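Local coordinates for protein putative NAD dependent dehydrogenase (Micromonospora echinospora, PDB 6NOR) that binds NAD and probably acts as an NAD-dependent oxidoreductase of the GFO/IDH/MocA family in the biosynthesis of gentamicin, at residues L139-N144 with A202-R207; P149-A154 with E259-E264; V172-S177 with T196-H201; C221-S226 with E232-V237. All coordinates share one frame; numbering follows the deposited sequence.

Interaction 1: residues L139-N144 with A202-R207. With NAD (nicotinamide-adenine-dinucleotide), chain G.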
# COMPACT_ATOMS: atom_id res chain seq x y z
N LEU A 139 -38.15 -13.79 -7.35
CA LEU A 139 -37.02 -14.20 -8.17
C LEU A 139 -35.83 -13.31 -7.80
O LEU A 139 -35.90 -12.10 -7.89
CB LEU A 139 -37.33 -14.08 -9.66
CG LEU A 139 -36.17 -14.25 -10.66
CD1 LEU A 139 -35.53 -15.61 -10.55
CD2 LEU A 139 -36.62 -14.01 -12.09
N ALA A 140 -34.75 -13.93 -7.38
CA ALA A 140 -33.60 -13.18 -6.94
C ALA A 140 -32.40 -13.77 -7.62
O ALA A 140 -32.42 -14.94 -7.97
CB ALA A 140 -33.46 -13.25 -5.42
N HIS A 141 -31.35 -12.98 -7.82
CA HIS A 141 -30.17 -13.48 -8.52
C HIS A 141 -28.90 -13.26 -7.72
O HIS A 141 -28.81 -12.31 -6.94
CB HIS A 141 -30.04 -12.85 -9.91
CG HIS A 141 -29.73 -11.39 -9.87
ND1 HIS A 141 -30.71 -10.43 -9.73
CD2 HIS A 141 -28.56 -10.72 -9.96
CE1 HIS A 141 -30.15 -9.23 -9.72
NE2 HIS A 141 -28.85 -9.38 -9.86
N GLY A 142 -27.92 -14.13 -7.93
CA GLY A 142 -26.73 -14.15 -7.10
C GLY A 142 -25.61 -13.17 -7.42
O GLY A 142 -24.45 -13.58 -7.44
N GLY A 143 -25.92 -11.90 -7.63
CA GLY A 143 -24.87 -10.88 -7.67
C GLY A 143 -24.43 -10.41 -6.30
O GLY A 143 -24.83 -9.36 -5.84
N ASN A 144 -23.59 -11.19 -5.64
CA ASN A 144 -23.24 -10.93 -4.24
C ASN A 144 -22.39 -9.70 -3.97
O ASN A 144 -22.49 -9.12 -2.90
CB ASN A 144 -22.53 -12.15 -3.65
CG ASN A 144 -21.42 -12.67 -4.54
OD1 ASN A 144 -21.68 -13.23 -5.58
ND2 ASN A 144 -20.18 -12.45 -4.14
N ALA A 202 -18.60 -7.75 -12.88
CA ALA A 202 -17.97 -6.50 -13.22
C ALA A 202 -19.03 -5.55 -13.77
O ALA A 202 -19.08 -4.38 -13.39
CB ALA A 202 -16.83 -6.71 -14.21
N VAL A 203 -19.90 -6.06 -14.63
CA VAL A 203 -20.92 -5.20 -15.24
C VAL A 203 -21.95 -4.76 -14.20
O VAL A 203 -22.34 -3.61 -14.18
CB VAL A 203 -21.62 -5.90 -16.40
CG1 VAL A 203 -22.80 -5.08 -16.86
CG2 VAL A 203 -20.64 -6.09 -17.56
N GLU A 204 -22.35 -5.64 -13.30
CA GLU A 204 -23.29 -5.24 -12.27
C GLU A 204 -22.68 -4.15 -11.36
O GLU A 204 -23.33 -3.15 -11.07
CB GLU A 204 -23.74 -6.46 -11.44
CG GLU A 204 -24.93 -6.19 -10.52
CD GLU A 204 -25.57 -7.46 -9.92
OE1 GLU A 204 -24.95 -8.54 -9.98
OE2 GLU A 204 -26.70 -7.37 -9.38
N LEU A 205 -21.42 -4.34 -10.95
CA LEU A 205 -20.72 -3.37 -10.12
C LEU A 205 -20.58 -2.02 -10.80
O LEU A 205 -20.84 -1.01 -10.18
CB LEU A 205 -19.34 -3.88 -9.73
CG LEU A 205 -19.40 -4.99 -8.69
CD1 LEU A 205 -18.07 -5.74 -8.59
CD2 LEU A 205 -19.82 -4.40 -7.33
N CYS A 206 -20.19 -2.01 -12.07
CA CYS A 206 -20.09 -0.76 -12.84
C CYS A 206 -21.39 0.04 -12.85
O CYS A 206 -21.38 1.22 -12.49
CB CYS A 206 -19.71 -1.03 -14.30
SG CYS A 206 -17.98 -1.12 -14.67
N ARG A 207 -22.48 -0.58 -13.30
CA ARG A 207 -23.81 0.05 -13.30
C ARG A 207 -24.14 0.67 -11.98
O ARG A 207 -24.51 1.82 -11.88
CB ARG A 207 -24.91 -0.98 -13.57
CG ARG A 207 -25.09 -1.43 -14.94
CD ARG A 207 -26.31 -2.36 -15.00
NE ARG A 207 -27.58 -1.64 -15.12
CZ ARG A 207 -28.60 -1.80 -14.28
NH1 ARG A 207 -28.49 -2.61 -13.24
NH2 ARG A 207 -29.72 -1.13 -14.48
PA NAD G . -19.79 -26.80 -9.20
O1A NAD G . -19.29 -27.57 -10.44
O2A NAD G . -18.82 -26.78 -8.08
O5B NAD G . -21.12 -27.45 -8.69
C5B NAD G . -22.16 -27.70 -9.62
C4B NAD G . -23.09 -28.74 -8.94
O4B NAD G . -24.22 -28.84 -9.57
C3B NAD G . -22.45 -30.11 -9.03
O3B NAD G . -22.51 -30.69 -7.80
C2B NAD G . -23.32 -30.88 -10.06
O2B NAD G . -23.31 -32.31 -9.71
C1B NAD G . -24.48 -30.39 -9.83
N9A NAD G . -25.37 -30.46 -10.97
C8A NAD G . -25.11 -30.39 -12.29
N7A NAD G . -26.29 -30.46 -12.95
C5A NAD G . -27.27 -30.57 -12.05
C6A NAD G . -28.62 -30.68 -12.18
N6A NAD G . -29.35 -30.70 -13.34
N1A NAD G . -29.38 -30.76 -11.10
C2A NAD G . -28.82 -30.76 -9.86
N3A NAD G . -27.48 -30.65 -9.74
C4A NAD G . -26.70 -30.55 -10.83
O3 NAD G . -20.12 -25.36 -9.66
PN NAD G . -20.26 -24.04 -8.77
O1N NAD G . -20.90 -24.27 -7.44
O2N NAD G . -18.90 -23.38 -8.61
O5D NAD G . -21.19 -23.08 -9.60
C5D NAD G . -22.60 -23.26 -9.61
C4D NAD G . -23.27 -21.91 -9.93
O4D NAD G . -22.94 -20.97 -9.10
C3D NAD G . -22.81 -21.40 -11.33
O3D NAD G . -23.84 -20.87 -11.95
C2D NAD G . -21.72 -20.36 -10.99
O2D NAD G . -21.62 -19.37 -12.10
C1D NAD G . -22.14 -19.82 -9.89
N1N NAD G . -21.07 -19.33 -9.07
C2N NAD G . -21.25 -18.12 -8.41
C3N NAD G . -20.24 -17.59 -7.60
C7N NAD G . -20.50 -16.23 -6.92
O7N NAD G . -19.65 -15.71 -6.30
N7N NAD G . -21.77 -15.61 -7.08
C4N NAD G . -19.04 -18.24 -7.43
C5N NAD G . -18.86 -19.47 -8.08
C6N NAD G . -19.89 -20.00 -8.91
O HOH W 1 -27.31 -8.84 -7.00

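Interaction 2: residues P149-A154 with E259-E264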
# COMPACT_ATOMS: atom_id res chain seq x y z
N PRO A 149 -19.90 -5.38 2.17
CA PRO A 149 -19.85 -4.26 3.12
C PRO A 149 -18.90 -3.14 2.66
O PRO A 149 -19.23 -1.96 2.72
CB PRO A 149 -19.33 -4.91 4.39
CG PRO A 149 -19.70 -6.34 4.26
CD PRO A 149 -19.62 -6.67 2.82
N LYS A 150 -17.72 -3.54 2.20
CA LYS A 150 -16.73 -2.61 1.71
C LYS A 150 -17.21 -1.85 0.48
O LYS A 150 -17.00 -0.64 0.38
CB LYS A 150 -15.42 -3.34 1.40
CG LYS A 150 -14.31 -2.47 0.93
CD LYS A 150 -13.06 -3.28 0.67
CE LYS A 150 -12.69 -4.09 1.89
NZ LYS A 150 -11.46 -4.81 1.64
N PHE A 151 -17.84 -2.56 -0.45
CA PHE A 151 -18.33 -1.95 -1.68
C PHE A 151 -19.56 -1.08 -1.44
O PHE A 151 -19.75 -0.09 -2.09
CB PHE A 151 -18.64 -3.03 -2.72
CG PHE A 151 -17.41 -3.65 -3.34
CD1 PHE A 151 -16.16 -3.08 -3.18
CD2 PHE A 151 -17.50 -4.83 -4.04
CE1 PHE A 151 -15.03 -3.66 -3.74
CE2 PHE A 151 -16.38 -5.41 -4.60
CZ PHE A 151 -15.14 -4.83 -4.45
N VAL A 152 -20.39 -1.46 -0.48
CA VAL A 152 -21.53 -0.65 -0.09
C VAL A 152 -21.07 0.70 0.43
O VAL A 152 -21.56 1.74 0.00
CB VAL A 152 -22.38 -1.37 0.97
CG1 VAL A 152 -23.40 -0.43 1.55
CG2 VAL A 152 -23.07 -2.58 0.36
N ARG A 153 -20.10 0.67 1.33
CA ARG A 153 -19.42 1.88 1.77
C ARG A 153 -18.89 2.71 0.62
O ARG A 153 -19.10 3.91 0.57
CB ARG A 153 -18.28 1.53 2.71
CG ARG A 153 -17.53 2.74 3.20
CD ARG A 153 -18.47 3.71 3.89
NE ARG A 153 -17.76 4.56 4.82
CZ ARG A 153 -18.08 5.82 5.09
NH1 ARG A 153 -19.10 6.39 4.47
NH2 ARG A 153 -17.37 6.52 5.97
N ALA A 154 -18.20 2.08 -0.32
CA ALA A 154 -17.63 2.81 -1.44
C ALA A 154 -18.74 3.37 -2.36
O ALA A 154 -18.60 4.46 -2.92
CB ALA A 154 -16.70 1.91 -2.23
N GLU A 259 -6.83 -14.13 -6.53
CA GLU A 259 -7.97 -13.33 -6.91
C GLU A 259 -7.78 -11.81 -6.71
O GLU A 259 -7.28 -11.37 -5.69
CB GLU A 259 -9.17 -13.79 -6.09
CG GLU A 259 -10.47 -13.89 -6.85
CD GLU A 259 -11.55 -14.55 -6.02
OE1 GLU A 259 -12.70 -14.65 -6.51
OE2 GLU A 259 -11.25 -14.96 -4.87
N GLN A 260 -8.18 -11.03 -7.71
CA GLN A 260 -8.18 -9.57 -7.60
C GLN A 260 -9.56 -9.03 -7.93
O GLN A 260 -10.15 -9.40 -8.94
CB GLN A 260 -7.16 -8.91 -8.55
CG GLN A 260 -5.72 -9.36 -8.51
CD GLN A 260 -4.88 -8.64 -9.56
OE1 GLN A 260 -5.32 -7.68 -10.17
NE2 GLN A 260 -3.66 -9.11 -9.78
N LEU A 261 -10.08 -8.14 -7.10
CA LEU A 261 -11.32 -7.47 -7.44
C LEU A 261 -11.29 -6.02 -6.97
O LEU A 261 -11.25 -5.75 -5.78
CB LEU A 261 -12.55 -8.23 -6.86
CG LEU A 261 -13.94 -7.63 -7.13
CD1 LEU A 261 -14.14 -7.23 -8.59
CD2 LEU A 261 -15.10 -8.54 -6.63
N THR A 262 -11.31 -5.10 -7.91
CA THR A 262 -11.26 -3.67 -7.59
C THR A 262 -12.30 -2.83 -8.34
O THR A 262 -12.73 -3.14 -9.46
CB THR A 262 -9.87 -3.07 -7.89
OG1 THR A 262 -9.64 -3.10 -9.30
CG2 THR A 262 -8.72 -3.83 -7.18
N VAL A 263 -12.69 -1.74 -7.71
CA VAL A 263 -13.65 -0.81 -8.24
C VAL A 263 -13.09 0.60 -8.15
O VAL A 263 -12.54 0.99 -7.13
CB VAL A 263 -14.98 -0.86 -7.48
CG1 VAL A 263 -15.94 0.14 -8.08
CG2 VAL A 263 -15.58 -2.26 -7.53
N GLU A 264 -13.23 1.35 -9.23
CA GLU A 264 -12.71 2.71 -9.31
C GLU A 264 -13.75 3.60 -9.96
O GLU A 264 -14.27 3.30 -11.02
CB GLU A 264 -11.41 2.71 -10.09
CG GLU A 264 -10.66 4.01 -10.19
CD GLU A 264 -9.42 3.86 -11.09
OE1 GLU A 264 -8.41 4.55 -10.84
OE2 GLU A 264 -9.46 3.04 -12.04

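Interaction 3: residues V172-S177 with T196-H201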
# COMPACT_ATOMS: atom_id res chain seq x y z
N VAL A 172 -13.98 -1.61 -13.26
CA VAL A 172 -13.97 -2.79 -12.44
C VAL A 172 -13.05 -3.83 -13.04
O VAL A 172 -13.21 -4.20 -14.18
CB VAL A 172 -15.36 -3.41 -12.29
CG1 VAL A 172 -15.26 -4.58 -11.36
CG2 VAL A 172 -16.35 -2.40 -11.77
N ALA A 173 -12.08 -4.27 -12.26
CA ALA A 173 -11.17 -5.31 -12.68
C ALA A 173 -11.40 -6.56 -11.87
O ALA A 173 -11.49 -6.51 -10.65
CB ALA A 173 -9.72 -4.83 -12.55
N PHE A 174 -11.52 -7.69 -12.54
CA PHE A 174 -11.80 -8.92 -11.80
C PHE A 174 -10.98 -10.06 -12.40
O PHE A 174 -11.17 -10.46 -13.54
CB PHE A 174 -13.32 -9.18 -11.77
CG PHE A 174 -13.75 -10.26 -10.79
CD1 PHE A 174 -12.83 -10.95 -10.03
CD2 PHE A 174 -15.08 -10.44 -10.51
CE1 PHE A 174 -13.23 -11.90 -9.13
CE2 PHE A 174 -15.49 -11.38 -9.57
CZ PHE A 174 -14.56 -12.11 -8.88
N ARG A 175 -10.04 -10.55 -11.61
CA ARG A 175 -9.05 -11.51 -12.09
C ARG A 175 -8.86 -12.69 -11.18
O ARG A 175 -8.74 -12.55 -9.97
CB ARG A 175 -7.72 -10.82 -12.31
CG ARG A 175 -7.77 -9.83 -13.46
CD ARG A 175 -6.64 -8.87 -13.35
NE ARG A 175 -6.68 -7.86 -14.39
CZ ARG A 175 -6.11 -6.68 -14.25
NH1 ARG A 175 -5.49 -6.38 -13.12
NH2 ARG A 175 -6.16 -5.79 -15.23
N THR A 176 -8.83 -13.86 -11.80
CA THR A 176 -8.62 -15.12 -11.13
C THR A 176 -7.69 -15.98 -11.96
O THR A 176 -7.34 -15.64 -13.07
CB THR A 176 -9.93 -15.91 -10.94
OG1 THR A 176 -10.25 -16.58 -12.17
CG2 THR A 176 -11.08 -15.01 -10.55
N SER A 177 -7.30 -17.11 -11.41
CA SER A 177 -6.58 -18.13 -12.16
C SER A 177 -7.55 -19.13 -12.81
O SER A 177 -7.16 -20.20 -13.21
CB SER A 177 -5.63 -18.89 -11.25
OG SER A 177 -6.36 -19.44 -10.17
N THR A 196 -18.64 -14.07 -19.10
CA THR A 196 -19.88 -14.45 -18.47
C THR A 196 -19.68 -14.67 -16.98
O THR A 196 -20.48 -14.25 -16.16
CB THR A 196 -20.45 -15.73 -19.10
OG1 THR A 196 -20.64 -15.51 -20.49
CG2 THR A 196 -21.79 -16.12 -18.46
N ASP A 197 -18.62 -15.37 -16.64
CA ASP A 197 -18.38 -15.84 -15.28
C ASP A 197 -18.00 -14.66 -14.36
O ASP A 197 -18.54 -14.53 -13.29
CB ASP A 197 -17.28 -16.90 -15.30
CG ASP A 197 -16.95 -17.45 -13.92
OD1 ASP A 197 -17.86 -17.65 -13.11
OD2 ASP A 197 -15.75 -17.67 -13.65
N LEU A 198 -17.08 -13.82 -14.82
CA LEU A 198 -16.58 -12.70 -14.03
C LEU A 198 -17.20 -11.40 -14.50
O LEU A 198 -17.43 -10.48 -13.72
CB LEU A 198 -15.05 -12.60 -14.12
CG LEU A 198 -14.28 -13.86 -13.74
CD1 LEU A 198 -12.80 -13.65 -13.91
CD2 LEU A 198 -14.57 -14.30 -12.33
N GLY A 199 -17.47 -11.33 -15.79
CA GLY A 199 -18.00 -10.14 -16.40
C GLY A 199 -19.38 -9.85 -15.88
O GLY A 199 -19.78 -8.70 -15.84
N TRP A 200 -20.11 -10.88 -15.48
CA TRP A 200 -21.38 -10.66 -14.82
C TRP A 200 -21.22 -9.68 -13.66
O TRP A 200 -21.94 -8.69 -13.57
CB TRP A 200 -22.00 -11.96 -14.29
CG TRP A 200 -23.31 -11.67 -13.62
CD1 TRP A 200 -23.50 -11.19 -12.35
CD2 TRP A 200 -24.60 -11.79 -14.19
NE1 TRP A 200 -24.83 -11.02 -12.10
CE2 TRP A 200 -25.53 -11.39 -13.22
CE3 TRP A 200 -25.07 -12.22 -15.43
CZ2 TRP A 200 -26.89 -11.39 -13.45
CZ3 TRP A 200 -26.41 -12.23 -15.65
CH2 TRP A 200 -27.31 -11.82 -14.67
N HIS A 201 -20.29 -9.98 -12.76
CA HIS A 201 -20.06 -9.13 -11.60
C HIS A 201 -19.53 -7.78 -11.95
O HIS A 201 -19.92 -6.78 -11.36
CB HIS A 201 -19.07 -9.79 -10.67
CG HIS A 201 -19.59 -11.03 -10.04
ND1 HIS A 201 -20.70 -11.03 -9.23
CD2 HIS A 201 -19.15 -12.30 -10.09
CE1 HIS A 201 -20.92 -12.25 -8.79
NE2 HIS A 201 -19.99 -13.04 -9.30

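Interaction 4: residues C221-S226 with E232-V237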
# COMPACT_ATOMS: atom_id res chain seq x y z
N CYS A 221 -13.50 -6.89 -26.42
CA CYS A 221 -12.48 -7.70 -27.01
C CYS A 221 -12.34 -8.96 -26.14
O CYS A 221 -12.39 -8.86 -24.93
CB CYS A 221 -11.16 -6.91 -27.07
SG CYS A 221 -10.06 -7.38 -28.39
N THR A 222 -12.20 -10.13 -26.76
CA THR A 222 -11.95 -11.37 -26.02
C THR A 222 -10.84 -12.21 -26.62
O THR A 222 -10.58 -12.15 -27.81
CB THR A 222 -13.21 -12.27 -25.93
OG1 THR A 222 -13.60 -12.67 -27.25
CG2 THR A 222 -14.37 -11.54 -25.28
N ARG A 223 -10.18 -13.02 -25.80
CA ARG A 223 -9.24 -14.03 -26.30
C ARG A 223 -9.41 -15.34 -25.57
O ARG A 223 -9.75 -15.36 -24.40
CB ARG A 223 -7.78 -13.59 -26.15
CG ARG A 223 -7.39 -12.34 -26.87
CD ARG A 223 -7.20 -12.52 -28.36
NE ARG A 223 -7.04 -11.22 -29.02
CZ ARG A 223 -8.06 -10.51 -29.51
NH1 ARG A 223 -9.30 -10.96 -29.42
NH2 ARG A 223 -7.84 -9.33 -30.09
N GLN A 224 -9.15 -16.43 -26.26
CA GLN A 224 -9.03 -17.71 -25.61
C GLN A 224 -7.55 -18.09 -25.54
O GLN A 224 -6.87 -18.16 -26.54
CB GLN A 224 -9.84 -18.77 -26.35
CG GLN A 224 -9.81 -20.13 -25.67
CD GLN A 224 -10.72 -21.14 -26.35
OE1 GLN A 224 -11.51 -20.79 -27.23
NE2 GLN A 224 -10.61 -22.39 -25.96
N LEU A 225 -7.06 -18.29 -24.33
CA LEU A 225 -5.69 -18.68 -24.09
C LEU A 225 -5.57 -20.18 -23.98
O LEU A 225 -4.76 -20.81 -24.64
CB LEU A 225 -5.17 -18.03 -22.81
CG LEU A 225 -4.83 -16.56 -22.97
CD1 LEU A 225 -5.03 -15.85 -21.67
CD2 LEU A 225 -3.38 -16.47 -23.42
N SER A 226 -6.40 -20.75 -23.11
CA SER A 226 -6.41 -22.18 -22.85
C SER A 226 -6.85 -23.01 -24.06
O SER A 226 -7.75 -22.62 -24.79
CB SER A 226 -7.32 -22.45 -21.66
OG SER A 226 -7.75 -23.80 -21.59
N GLU A 232 -13.79 -17.91 -23.95
CA GLU A 232 -12.71 -16.94 -23.77
C GLU A 232 -12.15 -16.96 -22.35
O GLU A 232 -12.88 -17.24 -21.41
CB GLU A 232 -13.20 -15.54 -24.14
CG GLU A 232 -13.99 -14.83 -23.05
CD GLU A 232 -15.41 -15.35 -22.87
OE1 GLU A 232 -15.88 -16.19 -23.66
OE2 GLU A 232 -16.08 -14.90 -21.93
N ASP A 233 -10.86 -16.64 -22.21
CA ASP A 233 -10.17 -16.54 -20.91
C ASP A 233 -10.02 -15.11 -20.43
O ASP A 233 -9.76 -14.85 -19.25
CB ASP A 233 -8.76 -17.13 -20.99
CG ASP A 233 -8.75 -18.64 -21.05
OD1 ASP A 233 -9.00 -19.28 -20.00
OD2 ASP A 233 -8.45 -19.19 -22.12
N GLN A 234 -10.09 -14.18 -21.35
CA GLN A 234 -9.97 -12.79 -20.99
C GLN A 234 -10.87 -11.95 -21.84
O GLN A 234 -11.15 -12.28 -22.98
CB GLN A 234 -8.53 -12.29 -21.10
CG GLN A 234 -7.89 -12.52 -22.42
CD GLN A 234 -6.52 -11.84 -22.53
OE1 GLN A 234 -5.76 -12.14 -23.44
NE2 GLN A 234 -6.23 -10.91 -21.63
N GLY A 235 -11.31 -10.85 -21.27
CA GLY A 235 -12.14 -9.92 -21.98
C GLY A 235 -12.05 -8.53 -21.39
O GLY A 235 -11.81 -8.36 -20.19
N VAL A 236 -12.25 -7.55 -22.25
CA VAL A 236 -12.35 -6.17 -21.83
C VAL A 236 -13.58 -5.59 -22.51
O VAL A 236 -13.76 -5.71 -23.70
CB VAL A 236 -11.10 -5.36 -22.19
CG1 VAL A 236 -11.18 -3.98 -21.57
CG2 VAL A 236 -9.85 -6.06 -21.71
N VAL A 237 -14.44 -4.99 -21.72
CA VAL A 237 -15.62 -4.32 -22.22
C VAL A 237 -15.51 -2.82 -21.99
O VAL A 237 -15.28 -2.38 -20.88
CB VAL A 237 -16.88 -4.84 -21.52
CG1 VAL A 237 -18.14 -4.22 -22.14
CG2 VAL A 237 -16.94 -6.36 -21.55

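Interaction 1: residues L139-N144 with A202-R207
His-141 and Glu-204 approach from opposite directions and meet in a histidine-carboxylate hydrogen bond, which ties the last strand of the NAD-binding Rossmann sheet to helix 199-209 of the C-terminal domain. NE2 of His-141 donates to OE2 of Glu-204 over 3.0 Å with an N-H...O angle of 162°. The oxygen lies close to the imidazole plane, at the ring edge, but the donor stands 36° out of the carboxylate plane, and the two flat groups are inclined only modestly to each other. Glu-204 spans the gap with CG anti to the backbone nitrogen (chi1 -169°) and the chain extended beyond it, which carries the carboxylate away from the helix to the imidazole. OE1 comes 3.3 Å from Gly-143 CA and also receives a weak hydrogen bond from NE1 of Trp-200. Both Gly-142 and Gly-143 centre inverse gamma turns, and these lead the chain from His-141 to the cofactor. There OD1 of Asn-144 accepts N7N of the NAD carboxamide at 2.8 Å, while its ND2 is held by Ser-311. A water joins turn and helix a second time, donating to Glu-204 OE2 at 2.9 Å and to Gly-143 O at 2.8 Å.

Interaction 2: residues P149-A154 with E259-E264
Phe-151 reaches from the first turns of helix 149-157 to strand 260-267, where Val-263 and Leu-261 receive its ring in two different ways. One methyl of Val-263, CG2, sits over a ring face as a CH-pi contact, 4.2 Å from the centroid and 18° off the normal. It is displaced toward the rim, with CZ the closest ring carbon at 4.0 Å. Leu-261 instead takes the edge: its CD2 lies near the ring plane, 3.9 Å from CE2 of Phe-151. Face and edge are therefore held by alternate residues of one strand, which point to the same side, while Thr-262 between them points away.

The torsions help to set this division. In Phe-151, CG is anti to the carbonyl carbon (chi1 -74°), a setting that directs the ring outward from the helix with its far end, CE1, CZ and CE2, leading. Of the two methyls of Val-263, CG2 is the one that faces the ring. Leu-261 extends its CG anti to the backbone nitrogen (chi1 179°), and this brings CG as well as CD2 up to the phenyl rim. No hydrogen bond joins the two segments; the contact is wholly apolar and buried.

It is one piece of the helix-on-sheet core of the GFO/IDH/MocA C-terminal domain. Phe-151 also touches Leu-205 and Trp-208 of helix 199-209 and Ala-274 of strand 270-275, while strand 260-267 runs between strands 167-175 and 270-275 in the mixed sheet.

Interaction 3: residues V172-S177 with T196-H201
Leu-198 lays its CD2 methyl over the face of the Phe-174 ring, almost exactly above the middle: the methyl is 4.0 Å from the centroid and only 8° off the normal, a well-centred CH-pi contact. The two side chains cross at about a right angle. The other branch of the leucine is used too, for CD1 packs 3.6 Å from the backbone O of Phe-174. Thr-176, two residues along, meets Leu-198 tip to tip, its CG2 lying 4.0 Å from CD2. Its hydroxyl takes another course, OG1 being bonded to the backbone N of Gly-178.

His-201 approaches the phenyl ring from a different side. Its CD2 stands at the ring edge, 3.8 Å from CE2 of Phe-174, with the planes inclined at 46°, so the pair is neither stacked nor T-shaped. With CG anti to the nitrogen (chi1 -168°), Phe-174 projects its ring from the strand into the angle between Leu-198 and His-201. The methyl thus bounds it over a face and the imidazole at its rim. Beyond the phenylalanine, His-201 touches NAD, packs edge-to-face on Phe-145 and forms a weak hydrogen bond between NE2 and NZ of Lys-116, so His-201 links this packing to the cofactor pocket, of which it is a part.

Leu-198 occupies the break between helices 194-197 and 199-209, which lie against one side of the mixed sheet of the C-terminal domain. In that sheet strand 167-175 runs between strands 246-252 and 260-267, and Phe-174 also touches Leu-261 of the latter.

Interaction 4: residues C221-S226 with E232-V237
Asp-233 grips the turn that follows the partner strand with one oxygen: OD2 accepts the backbone N of Leu-225 and that of Ser-226, each at 2.8 Å. The two amides come differently, Leu-225 N on the anti side, 17° out of the carboxylate plane, and Ser-226 N from above it, at 37°. With CG of Asp-233 anti to its carbonyl carbon (chi1 -74°), the carboxylate extends across to these amides. Its second oxygen, OD1, forms a salt bridge with Arg-185, which probably helps to fix the group's rotation.

Next to this grip the O of Arg-223 is shared by two donors, Asp-233 N at 2.8 Å and Gln-234 N at 3.3 Å. Two residues thus face one, a classic beta bulge at the end of the antiparallel hairpin formed by strands 215-223 and 234-241. Regular pairing follows: Arg-223 with Gln-234 and Cys-221 with Val-236 are hydrogen-bonded pairs, and Thr-222 with Gly-235 is the non-hydrogen-bonded pair between them. Beside that pair, Cys-221 O meets CA of Gly-235 at 3.1 Å in a CA-H...O contact.

On the face of Thr-222, its CB packs 3.7 Å from CB of Glu-232, whose OE2 is held by Leu-195 N and Tyr-348 OH. On the other face Arg-223 packs on Glu-240 of a third subunit, and Val-236 on Gln-248 of that same neighbouring chain.

From the N terminus, the chain leaves the Rossmann sheet at 139-144 and enters helix 149-157, so interactions 1 and 2 both open early. Interaction 3 opens at 172-177 and closes soon afterwards at 196-201, within the longer loop that interaction 1 completes at 202-207 on the same helix. Interaction 4 then forms a short hairpin, in series with both. Interaction 2 closes last, at 259-264: it crosses interaction 1 and encloses interactions 3 and 4. Interaction 1 joins the two domains, whereas the other three lie on the mixed sheet, where strands 167-175 and 260-267 are neighbours. Leu-205 connects interactions 1 and 2, and Asn-144 meets His-201 between interactions 1 and 3.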